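Local coordinates for PbSGBP-B lipoprotein (PDB 6D2Y) that probably binds polysaccharide at the cell surface of Prevotella bryantii, as a lipoprotein encoded in a polysaccharide utilization locus, at residues Y41-V46 with I64-D69; N70-K75 with I91-L96; Q331-S336 with N360-A365; G335-I340 with D420-N425. One frame throughout, in Å; residues are numbered along the deposited sequence.

Overall arrangement
The four contacts form two pairs at opposite ends of an elongated chain. Interactions 1 and 2 have centres about 11 Å apart and share the three-stranded sheet of 39-45, 63-69 and 95-99: Leu66 and Gly68 of interaction 1 meet Leu96 and His94 of interaction 2 along neighbouring strands. Interactions 3 and 4, about 8 Å apart between centres, both include Gly335 and Ser336 and use the paired strands 330-335 and 423-428 within the domain that, by family, probably binds xyloglucan. Centres of interactions 1 and 3 lie about 62 Å apart. All four are away from the magnesium site of Asp225, Asp227, Ser255, Asn257 and Asp452.

Interaction 1 (Y41-V46 with I64-D69); sequences YYIRPV and ICLVGD
Val67 sets CB over the centre of the Tyr42 ring, 3.9 Å from its centroid, a CH-pi contact in which the two methyls spread beneath the same face. One strand position further, Gly68 CA lies over one face of the Tyr41 ring, 4.2 Å from the centroid; lacking a side chain, glycine lets an aromatic ring settle on the backbone itself. The guanidinium of Arg44 has Val67 CG2 over one face, with NH1 3.6 Å from that methyl. Tyr42 reaches Val67 because its CG stands between the backbone N and the carbonyl carbon (chi1 59°), folding the ring back across the strand pair, whereas Arg44 runs extended from CG to NE past Cys65 SG. Beta-branched valine suits this place: one methyl serves the tyrosine and the other also meets the arginine. On the other sheet face, Ile43 CG2 packs 3.8 Å from Ile64 CB, and Ile43 with Leu66 faces Met112 of the second sheet. Two backbone bonds join one pair, Arg44 N to Cys65 O 3.0 Å and Cys65 N to Arg44 O 2.8 Å. Val67 O accepts from both Tyr41 N, at 2.6 Å, and Tyr42 N, at 3.2 Å. Two residues thus oppose one, a classic beta bulge at the end of an antiparallel pair, whose apolar face packs against another sheet as in a beta sandwich.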
loop_
_atom_site.group_PDB
_atom_site.type_symbol
_atom_site.label_atom_id
_atom_site.label_comp_id
_atom_site.label_asym_id
_atom_site.label_seq_id
_atom_site.Cartn_x
_atom_site.Cartn_y
_atom_site.Cartn_z
ATOM N N TYR A 41 25.126 0.686 -38.166
ATOM C CA TYR A 41 25.322 -0.755 -38.255
ATOM C C TYR A 41 24.833 -1.453 -36.992
ATOM O O TYR A 41 24.195 -2.508 -37.071
ATOM C CB TYR A 41 26.798 -1.067 -38.516
ATOM C CG TYR A 41 27.375 -0.398 -39.751
ATOM C CD1 TYR A 41 28.747 -0.309 -39.933
ATOM C CD2 TYR A 41 26.549 0.130 -40.741
ATOM C CE1 TYR A 41 29.282 0.295 -41.055
ATOM C CE2 TYR A 41 27.075 0.737 -41.865
ATOM C CZ TYR A 41 28.442 0.814 -42.017
ATOM O OH TYR A 41 28.971 1.413 -43.135
ATOM N N TYR A 42 25.112 -0.873 -35.827
ATOM C CA TYR A 42 24.599 -1.380 -34.560
ATOM C C TYR A 42 24.820 -0.315 -33.494
ATOM O O TYR A 42 25.467 0.708 -33.734
ATOM C CB TYR A 42 25.256 -2.707 -34.164
ATOM C CG TYR A 42 26.760 -2.663 -34.006
ATOM C CD1 TYR A 42 27.343 -2.304 -32.797
ATOM C CD2 TYR A 42 27.597 -3.003 -35.061
ATOM C CE1 TYR A 42 28.718 -2.271 -32.648
ATOM C CE2 TYR A 42 28.974 -2.973 -34.920
ATOM C CZ TYR A 42 29.529 -2.606 -33.713
ATOM O OH TYR A 42 30.898 -2.574 -33.569
ATOM N N ILE A 43 24.264 -0.569 -32.312
ATOM C CA ILE A 43 24.387 0.318 -31.162
ATOM C C ILE A 43 25.005 -0.467 -30.016
ATOM O O ILE A 43 24.525 -1.554 -29.672
ATOM C CB ILE A 43 23.026 0.905 -30.745
ATOM C CG1 ILE A 43 22.337 1.561 -31.942
ATOM C CG2 ILE A 43 23.200 1.890 -29.593
ATOM C CD1 ILE A 43 21.322 2.604 -31.555
ATOM N N ARG A 44 26.059 0.082 -29.426
ATOM C CA ARG A 44 26.786 -0.540 -28.332
ATOM C C ARG A 44 26.792 0.380 -27.117
ATOM O O ARG A 44 26.584 1.593 -27.243
ATOM C CB ARG A 44 28.227 -0.864 -28.754
ATOM C CG ARG A 44 29.196 0.300 -28.622
ATOM C CD ARG A 44 30.534 -0.006 -29.277
ATOM N NE ARG A 44 31.387 1.177 -29.348
ATOM C CZ ARG A 44 32.286 1.396 -30.302
ATOM N NH1 ARG A 44 32.455 0.509 -31.273
ATOM N NH2 ARG A 44 33.018 2.504 -30.285
ATOM N N PRO A 45 27.004 -0.165 -25.920
ATOM C CA PRO A 45 27.088 0.684 -24.726
ATOM C C PRO A 45 28.350 1.535 -24.746
ATOM O O PRO A 45 29.277 1.320 -25.530
ATOM C CB PRO A 45 27.108 -0.318 -23.567
ATOM C CG PRO A 45 26.574 -1.591 -24.146
ATOM C CD PRO A 45 27.014 -1.596 -25.574
ATOM N N VAL A 46 28.375 2.522 -23.854
ATOM C CA VAL A 46 29.489 3.461 -23.800
ATOM C C VAL A 46 30.490 3.147 -22.689
ATOM O O VAL A 46 31.660 3.546 -22.800
ATOM C CB VAL A 46 28.979 4.912 -23.667
ATOM C CG1 VAL A 46 28.659 5.248 -22.218
ATOM C CG2 VAL A 46 29.997 5.888 -24.237
ATOM N N ILE A 64 24.376 5.699 -24.915
ATOM C CA ILE A 64 24.638 4.675 -25.915
ATOM C C ILE A 64 25.568 5.251 -26.975
ATOM O O ILE A 64 25.742 6.466 -27.094
ATOM C CB ILE A 64 23.340 4.148 -26.558
ATOM C CG1 ILE A 64 22.627 5.272 -27.315
ATOM C CG2 ILE A 64 22.426 3.549 -25.503
ATOM C CD1 ILE A 64 21.351 4.834 -27.996
ATOM N N CYS A 65 26.170 4.354 -27.756
ATOM C CA CYS A 65 27.105 4.738 -28.808
ATOM C C CYS A 65 26.668 4.112 -30.122
ATOM O O CYS A 65 26.577 2.884 -30.229
ATOM C CB CYS A 65 28.535 4.314 -28.466
ATOM S SG CYS A 65 29.724 4.710 -29.766
ATOM N N LEU A 66 26.410 4.954 -31.118
ATOM C CA LEU A 66 26.032 4.488 -32.443
ATOM C C LEU A 66 27.270 4.082 -33.228
ATOM O O LEU A 66 28.322 4.720 -33.132
ATOM C CB LEU A 66 25.271 5.579 -33.198
ATOM C CG LEU A 66 23.772 5.786 -32.948
ATOM C CD1 LEU A 66 23.419 5.861 -31.474
ATOM C CD2 LEU A 66 23.312 7.049 -33.646
ATOM N N VAL A 67 27.144 3.014 -34.010
ATOM C CA VAL A 67 28.241 2.515 -34.832
ATOM C C VAL A 67 27.729 2.455 -36.267
ATOM O O VAL A 67 27.031 1.510 -36.650
ATOM C CB VAL A 67 28.759 1.153 -34.359
ATOM C CG1 VAL A 67 29.755 0.585 -35.360
ATOM C CG2 VAL A 67 29.407 1.291 -32.990
ATOM N N GLY A 68 28.063 3.471 -37.054
ATOM C CA GLY A 68 27.661 3.557 -38.443
ATOM C C GLY A 68 28.639 4.414 -39.217
ATOM O O GLY A 68 29.763 4.614 -38.755
ATOM N N ASP A 69 28.253 4.903 -40.395
ATOM C CA ASP A 69 29.101 5.787 -41.185
ATOM C C ASP A 69 28.334 7.053 -41.549
ATOM O O ASP A 69 27.100 7.086 -41.525
ATOM C CB ASP A 69 29.626 5.115 -42.476
ATOM C CG ASP A 69 30.485 3.875 -42.207
ATOM O OD1 ASP A 69 31.104 3.376 -43.169
ATOM O OD2 ASP A 69 30.543 3.382 -41.063
#

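Interaction 2 (N70-K75 with I91-L96); sequences NLKSIK and ITDHTL
Leu71 drives its CD1 methyl into the backbone of the facing turn, 3.5 Å from Leu96 N and close to the carbonyl carbon of His94. This is the tight, buried part of the contact. Leucine suits it because a branched apolar end packs closely on the backbone of His94 to Leu96, and Leu66 of strand 63-69 touches both Leu71 and Leu96 there. Ile74 extends the apolar patch. With CG anti to the backbone N (chi1 -174°), Leu96 sends CD1 to within 3.6 Å of Ile74 CD1, the two side chains crossing at a slant, while its CB lies by Leu71 CD1.

The outer side is more polar and more accessible. Lys72 lays its aliphatic chain along the opposite backbone, CG 3.3 Å from Ile91 O, then bends at its last two torsions; NZ ends 4.7 Å from Asp93 OD1, opposite charges near each other without contact. Thr92 and Thr95 hold their hydroxyls together, OG1 to OG1 2.7 Å, while Thr92 OG1 also accepts from His94 N in an ST turn.

Asp93 joins the two sides. Its O takes an almost straight bond from Leu71 N (3.1 Å, 178° at the hydrogen), though the donor stands well above the carbonyl plane, and OD1 is met by Lys72 N at 3.2 Å from above the carboxylate plane. One aspartate thus satisfies two successive amides of the 3-10 segment, and these donors and the nearby lysine probably favour its negative charge.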
loop_
_atom_site.group_PDB
_atom_site.type_symbol
_atom_site.label_atom_id
_atom_site.label_comp_id
_atom_site.label_asym_id
_atom_site.label_seq_id
_atom_site.Cartn_x
_atom_site.Cartn_y
_atom_site.Cartn_z
ATOM N N ASN A 70 29.092 8.099 -41.895
ATOM C CA ASN A 70 28.546 9.430 -42.186
ATOM C C ASN A 70 27.658 9.926 -41.051
ATOM O O ASN A 70 26.641 10.586 -41.270
ATOM C CB ASN A 70 27.789 9.449 -43.515
ATOM C CG ASN A 70 28.680 9.142 -44.695
ATOM O OD1 ASN A 70 29.900 9.267 -44.612
ATOM N ND2 ASN A 70 28.074 8.752 -45.811
ATOM N N LEU A 71 28.068 9.622 -39.818
ATOM C CA LEU A 71 27.267 9.978 -38.655
ATOM C C LEU A 71 27.277 11.474 -38.372
ATOM O O LEU A 71 26.430 11.954 -37.613
ATOM C CB LEU A 71 27.757 9.205 -37.428
ATOM C CG LEU A 71 27.459 7.705 -37.432
ATOM C CD1 LEU A 71 27.724 7.099 -36.063
ATOM C CD2 LEU A 71 26.025 7.442 -37.867
ATOM N N LYS A 72 28.203 12.227 -38.960
ATOM C CA LYS A 72 28.204 13.668 -38.750
ATOM C C LYS A 72 27.260 14.402 -39.695
ATOM O O LYS A 72 27.185 15.634 -39.636
ATOM C CB LYS A 72 29.630 14.208 -38.870
ATOM C CG LYS A 72 30.502 13.812 -37.684
ATOM C CD LYS A 72 31.985 13.826 -38.017
ATOM C CE LYS A 72 32.549 15.235 -37.995
ATOM N NZ LYS A 72 32.506 15.875 -39.338
ATOM N N SER A 73 26.539 13.679 -40.554
ATOM C CA SER A 73 25.398 14.243 -41.264
ATOM C C SER A 73 24.167 14.362 -40.378
ATOM O O SER A 73 23.179 14.981 -40.790
ATOM C CB SER A 73 25.060 13.392 -42.488
ATOM O OG SER A 73 25.784 13.822 -43.626
ATOM N N ILE A 74 24.207 13.786 -39.180
ATOM C CA ILE A 74 23.092 13.834 -38.244
ATOM C C ILE A 74 23.078 15.195 -37.564
ATOM O O ILE A 74 24.023 15.553 -36.853
ATOM C CB ILE A 74 23.208 12.714 -37.203
ATOM C CG1 ILE A 74 23.370 11.367 -37.901
ATOM C CG2 ILE A 74 21.992 12.715 -36.291
ATOM C CD1 ILE A 74 23.865 10.294 -36.989
ATOM N N LYS A 75 22.003 15.952 -37.767
ATOM C CA LYS A 75 21.836 17.216 -37.062
ATOM C C LYS A 75 21.031 17.053 -35.781
ATOM O O LYS A 75 21.352 17.679 -34.765
ATOM C CB LYS A 75 21.169 18.247 -37.977
ATOM C CG LYS A 75 22.137 18.913 -38.932
ATOM C CD LYS A 75 23.500 19.087 -38.279
ATOM C CE LYS A 75 24.567 19.421 -39.299
ATOM N NZ LYS A 75 25.710 18.482 -39.155
ATOM N N ILE A 91 31.088 13.204 -31.649
ATOM C CA ILE A 91 30.443 12.652 -32.839
ATOM C C ILE A 91 31.512 12.570 -33.927
ATOM O O ILE A 91 31.762 13.541 -34.650
ATOM C CB ILE A 91 29.244 13.481 -33.305
ATOM C CG1 ILE A 91 28.215 13.620 -32.182
ATOM C CG2 ILE A 91 28.607 12.838 -34.528
ATOM C CD1 ILE A 91 27.050 14.516 -32.531
ATOM N N THR A 92 32.153 11.412 -34.046
ATOM C CA THR A 92 32.979 11.140 -35.210
ATOM C C THR A 92 32.081 10.710 -36.367
ATOM O O THR A 92 30.864 10.562 -36.223
ATOM C CB THR A 92 34.025 10.071 -34.901
ATOM O OG1 THR A 92 33.403 8.779 -34.888
ATOM C CG2 THR A 92 34.677 10.334 -33.551
ATOM N N ASP A 93 32.677 10.504 -37.537
ATOM C CA ASP A 93 31.875 10.075 -38.673
ATOM C C ASP A 93 31.563 8.585 -38.640
ATOM O O ASP A 93 30.805 8.105 -39.491
ATOM C CB ASP A 93 32.572 10.440 -39.986
ATOM C CG ASP A 93 31.587 10.838 -41.072
ATOM O OD1 ASP A 93 30.742 11.727 -40.812
ATOM O OD2 ASP A 93 31.659 10.271 -42.178
ATOM N N HIS A 94 32.108 7.847 -37.672
ATOM C CA HIS A 94 31.792 6.440 -37.501
ATOM C C HIS A 94 31.231 6.097 -36.130
ATOM O O HIS A 94 30.738 4.977 -35.948
ATOM C CB HIS A 94 33.032 5.572 -37.768
ATOM C CG HIS A 94 33.601 5.743 -39.140
ATOM N ND1 HIS A 94 32.837 5.609 -40.279
ATOM C CD2 HIS A 94 34.855 6.038 -39.560
ATOM C CE1 HIS A 94 33.594 5.816 -41.342
ATOM N NE2 HIS A 94 34.823 6.076 -40.933
ATOM N N THR A 95 31.298 7.011 -35.162
ATOM C CA THR A 95 30.725 6.799 -33.841
ATOM C C THR A 95 30.014 8.064 -33.389
ATOM O O THR A 95 30.538 9.170 -33.541
ATOM C CB THR A 95 31.790 6.423 -32.801
ATOM O OG1 THR A 95 32.728 7.498 -32.668
ATOM C CG2 THR A 95 32.521 5.149 -33.199
ATOM N N LEU A 96 28.821 7.887 -32.830
ATOM C CA LEU A 96 28.068 8.968 -32.208
ATOM C C LEU A 96 27.599 8.484 -30.845
ATOM O O LEU A 96 26.961 7.429 -30.745
ATOM C CB LEU A 96 26.873 9.399 -33.072
ATOM C CG LEU A 96 26.046 10.620 -32.648
ATOM C CD1 LEU A 96 25.359 11.223 -33.856
ATOM C CD2 LEU A 96 25.008 10.286 -31.589
#

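Interaction 3 (Q331-S336 with N360-A365); sequences QIIFGS and NTWFHA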
loop_
_atom_site.group_PDB
_atom_site.type_symbol
_atom_site.label_atom_id
_atom_site.label_comp_id
_atom_site.label_asym_id
_atom_site.label_seq_id
_atom_site.Cartn_x
_atom_site.Cartn_y
_atom_site.Cartn_z
ATOM N N GLN A 331 -3.341 4.152 17.687
ATOM C CA GLN A 331 -2.296 3.194 18.020
ATOM C C GLN A 331 -2.865 1.789 17.862
ATOM O O GLN A 331 -3.833 1.426 18.538
ATOM C CB GLN A 331 -1.767 3.425 19.435
ATOM C CG GLN A 331 -1.387 4.879 19.690
ATOM C CD GLN A 331 -0.390 5.057 20.819
ATOM O OE1 GLN A 331 0.300 4.116 21.211
ATOM N NE2 GLN A 331 -0.299 6.277 21.338
ATOM N N ILE A 332 -2.286 1.020 16.949
ATOM C CA ILE A 332 -2.689 -0.358 16.701
ATOM C C ILE A 332 -1.617 -1.253 17.309
ATOM O O ILE A 332 -0.497 -1.331 16.793
ATOM C CB ILE A 332 -2.877 -0.625 15.202
ATOM C CG1 ILE A 332 -3.815 0.423 14.596
ATOM C CG2 ILE A 332 -3.416 -2.025 14.968
ATOM C CD1 ILE A 332 -3.771 0.488 13.086
ATOM N N ILE A 333 -1.947 -1.922 18.412
ATOM C CA ILE A 333 -0.965 -2.640 19.220
ATOM C C ILE A 333 -1.284 -4.129 19.189
ATOM O O ILE A 333 -2.359 -4.550 19.635
ATOM C CB ILE A 333 -0.932 -2.134 20.672
ATOM C CG1 ILE A 333 -1.037 -0.607 20.728
ATOM C CG2 ILE A 333 0.336 -2.597 21.367
ATOM C CD1 ILE A 333 -2.394 -0.111 21.186
ATOM N N PHE A 334 -0.345 -4.921 18.679
ATOM C CA PHE A 334 -0.391 -6.370 18.802
ATOM C C PHE A 334 0.318 -6.790 20.082
ATOM O O PHE A 334 1.265 -6.139 20.531
ATOM C CB PHE A 334 0.263 -7.047 17.597
ATOM C CG PHE A 334 -0.640 -7.172 16.402
ATOM C CD1 PHE A 334 -1.633 -8.137 16.368
ATOM C CD2 PHE A 334 -0.484 -6.339 15.305
ATOM C CE1 PHE A 334 -2.460 -8.263 15.271
ATOM C CE2 PHE A 334 -1.310 -6.461 14.203
ATOM C CZ PHE A 334 -2.300 -7.422 14.186
ATOM N N GLY A 335 -0.144 -7.885 20.666
ATOM C CA GLY A 335 0.402 -8.335 21.935
ATOM C C GLY A 335 0.415 -9.840 22.042
ATOM O O GLY A 335 -0.429 -10.533 21.464
ATOM N N SER A 336 1.385 -10.344 22.791
ATOM C CA SER A 336 1.529 -11.750 23.117
ATOM C C SER A 336 0.717 -12.085 24.361
ATOM O O SER A 336 0.319 -11.192 25.115
ATOM C CB SER A 336 3.003 -12.084 23.345
ATOM O OG SER A 336 3.492 -11.467 24.524
ATOM N N ASN A 360 -4.474 -2.824 31.271
ATOM C CA ASN A 360 -4.343 -1.764 30.278
ATOM C C ASN A 360 -2.999 -1.055 30.393
ATOM O O ASN A 360 -2.875 0.099 29.974
ATOM C CB ASN A 360 -5.490 -0.753 30.386
ATOM C CG ASN A 360 -5.623 -0.162 31.776
ATOM O OD1 ASN A 360 -4.743 -0.318 32.621
ATOM N ND2 ASN A 360 -6.729 0.535 32.014
ATOM N N THR A 361 -1.998 -1.722 30.965
ATOM C CA THR A 361 -0.654 -1.175 31.084
ATOM C C THR A 361 0.317 -1.763 30.071
ATOM O O THR A 361 1.413 -1.220 29.901
ATOM C CB THR A 361 -0.104 -1.418 32.497
ATOM O OG1 THR A 361 0.046 -2.825 32.719
ATOM C CG2 THR A 361 -1.045 -0.846 33.547
ATOM N N TRP A 362 -0.060 -2.849 29.393
ATOM C CA TRP A 362 0.894 -3.573 28.562
ATOM C C TRP A 362 1.295 -2.784 27.321
ATOM O O TRP A 362 2.403 -2.972 26.806
ATOM C CB TRP A 362 0.315 -4.930 28.164
ATOM C CG TRP A 362 -0.839 -4.837 27.222
ATOM C CD1 TRP A 362 -2.141 -4.581 27.541
ATOM C CD2 TRP A 362 -0.796 -4.995 25.800
ATOM N NE1 TRP A 362 -2.913 -4.572 26.404
ATOM C CE2 TRP A 362 -2.111 -4.822 25.321
ATOM C CE3 TRP A 362 0.224 -5.265 24.884
ATOM C CZ2 TRP A 362 -2.431 -4.913 23.969
ATOM C CZ3 TRP A 362 -0.096 -5.351 23.541
ATOM C CH2 TRP A 362 -1.411 -5.178 23.097
ATOM N N PHE A 363 0.425 -1.906 26.826
ATOM C CA PHE A 363 0.748 -1.106 25.653
ATOM C C PHE A 363 1.375 0.238 26.003
ATOM O O PHE A 363 1.686 1.012 25.092
ATOM C CB PHE A 363 -0.499 -0.897 24.780
ATOM C CG PHE A 363 -1.650 -0.245 25.493
ATOM C CD1 PHE A 363 -1.767 1.134 25.536
ATOM C CD2 PHE A 363 -2.628 -1.013 26.103
ATOM C CE1 PHE A 363 -2.828 1.736 26.187
ATOM C CE2 PHE A 363 -3.692 -0.416 26.754
ATOM C CZ PHE A 363 -3.792 0.959 26.794
ATOM N N HIS A 364 1.579 0.530 27.285
ATOM C CA HIS A 364 2.292 1.736 27.700
ATOM C C HIS A 364 3.145 1.437 28.931
ATOM O O HIS A 364 3.112 2.147 29.937
ATOM C CB HIS A 364 1.327 2.899 27.935
ATOM C CG HIS A 364 0.431 2.728 29.123
ATOM N ND1 HIS A 364 0.675 3.343 30.332
ATOM C CD2 HIS A 364 -0.718 2.030 29.281
ATOM C CE1 HIS A 364 -0.278 3.023 31.188
ATOM N NE2 HIS A 364 -1.138 2.229 30.575
ATOM N N ALA A 365 3.953 0.381 28.843
ATOM C CA ALA A 365 4.778 -0.077 29.951
ATOM C C ALA A 365 6.200 0.466 29.900
ATOM O O ALA A 365 7.044 0.032 30.692
ATOM C CB ALA A 365 4.806 -1.607 29.985
#
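Strand 331-335 runs extended past a loop, 360-365, that has no regular helix or strand, and the two backbones stay well apart: the nearest pair of CA atoms, Ile333 and Phe363, is 6.8 Å apart. Within the loop, His364 N bonds back to Thr361 O, a turn that presents Trp362 and Phe363 to the strand. Side chains therefore bridge the gap. With CG between its backbone N and carbonyl carbon (chi1 69°), Trp362 sends the six-membered end of its indole to Gly335 and Ile333, CZ3 lying 3.4 Å from Gly335 CA. Phe334 O, at the ring edge near its plane, is hydrogen-bonded by Trp369 NE1, and CZ3 approaches it at 3.4 Å in van der Waals packing. Ile333 CG2 meets the same CZ3 at 3.5 Å, approaching obliquely. Glycine fits position 335 because a side chain there would run into the indole, while the broad tryptophan can span the distance from loop to strand. The Phe363 ring turns off from the strand, and CB makes the closest contact, 3.9 Å from Ile333 CG2; the same CB lies over one face of the indole. Ile333, beta-branched as suits a strand, thus packs against both loop residues. Arg371 ties the two parts together by bonding to Gln331 OE1 and Phe363 O. The loop covers one face of the sheet 279-282, 423-428, 330-335, 372-374, while Ile332 and Phe334 on the opposite face pack on Leu313 of the other sheet, consistent with a beta sandwich.

Interaction 4 (G335-I340 with D420-N425); sequences GSPSQI and DFSSLN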
loop_
_atom_site.group_PDB
_atom_site.type_symbol
_atom_site.label_atom_id
_atom_site.label_comp_id
_atom_site.label_asym_id
_atom_site.label_seq_id
_atom_site.Cartn_x
_atom_site.Cartn_y
_atom_site.Cartn_z
ATOM N N GLY A 335 -0.144 -7.885 20.666
ATOM C CA GLY A 335 0.402 -8.335 21.935
ATOM C C GLY A 335 0.415 -9.840 22.042
ATOM O O GLY A 335 -0.429 -10.533 21.464
ATOM N N SER A 336 1.385 -10.344 22.791
ATOM C CA SER A 336 1.529 -11.750 23.117
ATOM C C SER A 336 0.717 -12.085 24.361
ATOM O O SER A 336 0.319 -11.192 25.115
ATOM C CB SER A 336 3.003 -12.084 23.345
ATOM O OG SER A 336 3.492 -11.467 24.524
ATOM N N PRO A 337 0.438 -13.370 24.602
ATOM C CA PRO A 337 -0.225 -13.743 25.860
ATOM C C PRO A 337 0.580 -13.355 27.084
ATOM O O PRO A 337 -0.008 -13.153 28.158
ATOM C CB PRO A 337 -0.368 -15.267 25.744
ATOM C CG PRO A 337 -0.329 -15.540 24.293
ATOM C CD PRO A 337 0.631 -14.539 23.726
ATOM N N SER A 338 1.904 -13.238 26.953
ATOM C CA SER A 338 2.709 -12.721 28.047
ATOM C C SER A 338 2.326 -11.294 28.426
ATOM O O SER A 338 2.504 -10.902 29.579
ATOM C CB SER A 338 4.189 -12.807 27.659
ATOM O OG SER A 338 4.950 -11.814 28.324
ATOM N N GLN A 339 1.810 -10.505 27.490
ATOM C CA GLN A 339 1.511 -9.101 27.755
ATOM C C GLN A 339 0.051 -8.868 28.128
ATOM O O GLN A 339 -0.243 -8.022 28.982
ATOM C CB GLN A 339 1.861 -8.250 26.530
ATOM C CG GLN A 339 3.333 -8.263 26.181
ATOM C CD GLN A 339 3.603 -7.603 24.842
ATOM O OE1 GLN A 339 3.414 -8.213 23.788
ATOM N NE2 GLN A 339 4.059 -6.357 24.875
ATOM N N ILE A 340 -0.869 -9.593 27.499
ATOM C CA ILE A 340 -2.295 -9.346 27.671
ATOM C C ILE A 340 -3.046 -10.627 27.337
ATOM O O ILE A 340 -2.668 -11.367 26.424
ATOM C CB ILE A 340 -2.766 -8.160 26.794
ATOM C CG1 ILE A 340 -4.257 -7.891 27.001
ATOM C CG2 ILE A 340 -2.461 -8.417 25.324
ATOM C CD1 ILE A 340 -4.605 -7.491 28.414
ATOM N N ASP A 420 3.580 -13.099 19.095
ATOM C CA ASP A 420 3.335 -11.705 19.444
ATOM C C ASP A 420 2.112 -11.127 18.744
ATOM O O ASP A 420 1.764 -9.969 19.001
ATOM C CB ASP A 420 4.574 -10.865 19.124
ATOM C CG ASP A 420 5.818 -11.362 19.842
ATOM O OD1 ASP A 420 6.186 -12.539 19.648
ATOM O OD2 ASP A 420 6.426 -10.582 20.604
ATOM N N PHE A 421 1.455 -11.893 17.874
ATOM C CA PHE A 421 0.226 -11.450 17.226
ATOM C C PHE A 421 -0.965 -12.240 17.751
ATOM O O PHE A 421 -1.758 -12.768 16.966
ATOM C CB PHE A 421 0.325 -11.610 15.706
ATOM C CG PHE A 421 1.488 -10.888 15.089
ATOM C CD1 PHE A 421 1.483 -9.509 14.968
ATOM C CD2 PHE A 421 2.587 -11.593 14.626
ATOM C CE1 PHE A 421 2.553 -8.849 14.397
ATOM C CE2 PHE A 421 3.658 -10.937 14.056
ATOM C CZ PHE A 421 3.641 -9.564 13.941
ATOM N N SER A 422 -1.091 -12.344 19.073
ATOM C CA SER A 422 -2.175 -13.106 19.686
ATOM C C SER A 422 -3.373 -12.237 20.055
ATOM O O SER A 422 -4.522 -12.665 19.888
ATOM C CB SER A 422 -1.669 -13.833 20.933
ATOM O OG SER A 422 -0.419 -14.461 20.706
ATOM N N SER A 423 -3.125 -11.030 20.565
ATOM C CA SER A 423 -4.175 -10.082 20.903
ATOM C C SER A 423 -3.953 -8.781 20.143
ATOM O O SER A 423 -2.848 -8.490 19.676
ATOM C CB SER A 423 -4.224 -9.813 22.410
ATOM O OG SER A 423 -4.438 -11.011 23.133
ATOM N N LEU A 424 -5.020 -7.993 20.028
ATOM C CA LEU A 424 -4.981 -6.758 19.259
ATOM C C LEU A 424 -5.743 -5.664 19.986
ATOM O O LEU A 424 -6.880 -5.875 20.419
ATOM C CB LEU A 424 -5.573 -6.957 17.859
ATOM C CG LEU A 424 -5.603 -5.695 16.998
ATOM C CD1 LEU A 424 -4.194 -5.317 16.570
ATOM C CD2 LEU A 424 -6.514 -5.878 15.792
ATOM N N ASN A 425 -5.114 -4.497 20.110
ATOM C CA ASN A 425 -5.748 -3.298 20.636
ATOM C C ASN A 425 -5.718 -2.207 19.575
ATOM O O ASN A 425 -4.709 -2.027 18.886
ATOM C CB ASN A 425 -5.046 -2.800 21.902
ATOM C CG ASN A 425 -5.645 -3.374 23.165
ATOM O OD1 ASN A 425 -6.267 -4.435 23.144
ATOM N ND2 ASN A 425 -5.461 -2.673 24.279
#
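Ile340 has CG1 anti to its backbone N (chi1 -179°), which leaves CG2 between that N and the carbonyl carbon and aims this methyl at Ser423 CB, 3.7 Å away. In Ser422, chi1 of -45° keeps OG beside its own backbone N and brings it to 3.2 Å from Pro337 CD; the hydroxyl has its hydrogen-bonding partner in Asn419 O, so the proline ring meets it by packing. Serine is small enough to lie close to that ring while keeping its polar end satisfied nearby. Between these two side-chain contacts the backbones are stitched together through Gly335. Its N donates to Ser423 O at 2.9 Å, from above the carbonyl plane, and its O receives two amides, Ser422 N at 3.1 Å and the straighter Ser423 N at 2.9 Å. Two consecutive serines opposite one residue make a classic beta bulge. Glycine is apt here because Ile340 CG2 would crowd a side chain at this point. Beyond it the chain bends, and Gln339 curls back so that OE1 receives Ser336 N nearly head on at the hydrogen (3.1 Å, 174°). Ser336 O accepts from both Gln339 N and Ile340 N, which closes the turn on itself, and Pro337, its phi held near -60° by the ring, suits the start of this helical-like turn. The bulge lies where the end of strand 330-335 meets the beginning of strand 423-428, both inner strands of a four-stranded antiparallel sheet. Ser423 OG accepts from Ala284 N, and helix 299-302 touches Ser422 and Leu424 through Cys300 and Leu299.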